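Local coordinates for recombination protein uvsY (Enterobacteria phage T4, PDB 4ZWS) that promotes assembly of the UvsX recombinase on single-stranded DNA and helps it to displace bound gp32 during phage recombination and DNA synthesis, at residues Val14-Ser18 with Thr19-Tyr23. Numbering follows the deposited sequence.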
loop_
_atom_site.group_PDB
_atom_site.type_symbol
_atom_site.label_atom_id
_atom_site.label_comp_id
_atom_site.label_asym_id
_atom_site.label_seq_id
_atom_site.Cartn_x
_atom_site.Cartn_y
_atom_site.Cartn_z
ATOM N N VAL A 14 -18.620 20.098 14.018
ATOM C CA VAL A 14 -17.226 20.052 14.457
ATOM C C VAL A 14 -16.787 21.277 15.245
ATOM O O VAL A 14 -15.721 21.264 15.860
ATOM C CB VAL A 14 -16.260 19.861 13.262
ATOM C CG1 VAL A 14 -16.566 18.556 12.552
ATOM C CG2 VAL A 14 -16.355 21.008 12.289
ATOM N N PHE A 15 -17.612 22.321 15.247
ATOM C CA PHE A 15 -17.312 23.523 16.017
ATOM C C PHE A 15 -17.100 23.138 17.477
ATOM O O PHE A 15 -17.789 22.272 18.005
ATOM C CB PHE A 15 -18.436 24.556 15.886
ATOM C CG PHE A 15 -18.181 25.820 16.648
ATOM C CD1 PHE A 15 -17.313 26.783 16.148
ATOM C CD2 PHE A 15 -18.790 26.047 17.873
ATOM C CE1 PHE A 15 -17.057 27.960 16.859
ATOM C CE2 PHE A 15 -18.538 27.222 18.596
ATOM C CZ PHE A 15 -17.672 28.177 18.084
ATOM N N ILE A 16 -16.110 23.747 18.120
ATOM C CA ILE A 16 -15.843 23.443 19.522
ATOM C C ILE A 16 -16.094 24.644 20.422
ATOM O O ILE A 16 -15.493 25.701 20.238
ATOM C CB ILE A 16 -14.395 22.986 19.729
ATOM C CG1 ILE A 16 -14.080 21.778 18.846
ATOM C CG2 ILE A 16 -14.153 22.691 21.187
ATOM C CD1 ILE A 16 -12.628 21.346 18.882
ATOM N N ASP A 17 -17.015 24.487 21.369
ATOM C CA ASP A 17 -17.290 25.522 22.356
ATOM C C ASP A 17 -16.358 25.350 23.564
ATOM O O ASP A 17 -16.565 24.464 24.393
ATOM C CB ASP A 17 -18.749 25.472 22.793
ATOM C CG ASP A 17 -19.139 26.646 23.668
ATOM O OD1 ASP A 17 -18.236 27.329 24.203
ATOM O OD2 ASP A 17 -20.361 26.871 23.837
ATOM N N SER A 18 -15.360 26.223 23.673
ATOM C CA SER A 18 -14.355 26.172 24.736
ATOM C C SER A 18 -14.928 26.296 26.149
ATOM O O SER A 18 -14.349 25.795 27.119
ATOM C CB SER A 18 -13.337 27.276 24.511
ATOM O OG SER A 18 -12.828 27.190 23.201
ATOM N N THR A 19 -16.055 26.988 26.264
ATOM C CA THR A 19 -16.680 27.222 27.556
ATOM C C THR A 19 -17.350 25.959 28.131
ATOM O O THR A 19 -17.651 25.907 29.322
ATOM C CB THR A 19 -17.726 28.362 27.456
ATOM O OG1 THR A 19 -18.772 27.994 26.548
ATOM C CG2 THR A 19 -17.073 29.630 26.955
ATOM N N LYS A 20 -17.599 24.961 27.281
ATOM C CA LYS A 20 -18.260 23.706 27.676
ATOM C C LYS A 20 -17.453 22.504 27.208
ATOM O O LYS A 20 -17.979 21.602 26.547
ATOM C CB LYS A 20 -19.658 23.626 27.072
ATOM C CG LYS A 20 -20.499 24.869 27.264
ATOM C CD LYS A 20 -21.844 24.698 26.587
ATOM C CE LYS A 20 -21.621 24.249 25.157
ATOM N NZ LYS A 20 -22.855 24.312 24.361
ATOM N N LEU A 21 -16.179 22.493 27.556
ATOM C CA LEU A 21 -15.258 21.536 26.978
ATOM C C LEU A 21 -15.556 20.070 27.372
ATOM O O LEU A 21 -15.475 19.181 26.521
ATOM C CB LEU A 21 -13.848 21.966 27.351
ATOM C CG LEU A 21 -12.798 21.744 26.277
ATOM C CD1 LEU A 21 -13.259 22.455 25.019
ATOM C CD2 LEU A 21 -11.520 22.390 26.753
ATOM N N GLN A 22 -15.948 19.815 28.623
ATOM C CA GLN A 22 -16.322 18.450 29.043
ATOM C C GLN A 22 -17.548 17.958 28.299
ATOM O O GLN A 22 -17.620 16.791 27.908
ATOM C CB GLN A 22 -16.583 18.352 30.540
ATOM C CG GLN A 22 -15.356 18.406 31.416
ATOM C CD GLN A 22 -15.721 18.356 32.890
ATOM O OE1 GLN A 22 -15.360 17.422 33.616
ATOM N NE2 GLN A 22 -16.390 19.411 33.356
ATOM N N TYR A 23 -18.511 18.854 28.118
ATOM C CA TYR A 23 -19.686 18.533 27.341
ATOM C C TYR A 23 -19.293 18.166 25.912
ATOM O O TYR A 23 -19.766 17.174 25.367
ATOM C CB TYR A 23 -20.659 19.715 27.318
ATOM C CG TYR A 23 -21.711 19.532 26.263
ATOM C CD1 TYR A 23 -22.842 18.765 26.501
ATOM C CD2 TYR A 23 -21.538 20.075 24.990
ATOM C CE1 TYR A 23 -23.790 18.568 25.511
ATOM C CE2 TYR A 23 -22.471 19.882 23.998
ATOM C CZ TYR A 23 -23.599 19.127 24.261
ATOM O OH TYR A 23 -24.535 18.931 23.266
#
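Asp17 meets Thr19 and Lys20 along the whole length of its side chain, just before helix 21-64. At its base, CB of Asp17 lies 3.9 Å from CE of Lys20, an apolar touch under the charged end. With CG turned anti to the backbone N (chi1 -172°), the carboxylate lies on the carbonyl side and can divide its oxygens between the two following residues. OD1 turns to Thr19 and takes a hydrogen bond from its backbone, with Thr19 N 3.0 Å from Asp17 OD1. This donor comes from above the carboxylate plane, 37° out of it, and the bond is moderately bent. Thr19 OG1 also comes up to Asp17 OD1, at a separation too short to be trusted at this resolution. OD2 faces Lys20 instead, whose chain, bent at chi3 (-51°), brings CE within 3.2 Å of Asp17 OD2; the salt bridge from Lys20 NZ to Asp17 OD2 is long, at 3.6 Å.

The bond from Thr19 N to the Asp17 side chain defines an Asx turn. Superposed on it is a type I beta turn, identified by the helical angles of Ser18 and Thr19 and by the 3.1 Å hydrogen bond from Lys20 N to Asp17 O. The two turns swing the chain sharply from the loop after helix 3-14 into helix 21-64, with Lys20 as its N-cap.

On the inner side, Ile16 CG2 packs against Leu21 CD1 at 3.9 Å, the two side chains crossing at a slant. Both side chains pack against helix 91-135 of the same chain, Ile16 touching Ile124 and Leu21 touching Ile127. Ile16 also packs on Ala26 of a neighbouring subunit of the seven-chain alpha barrel, while Glu24 accepts a hydrogen bond from Asp17 N.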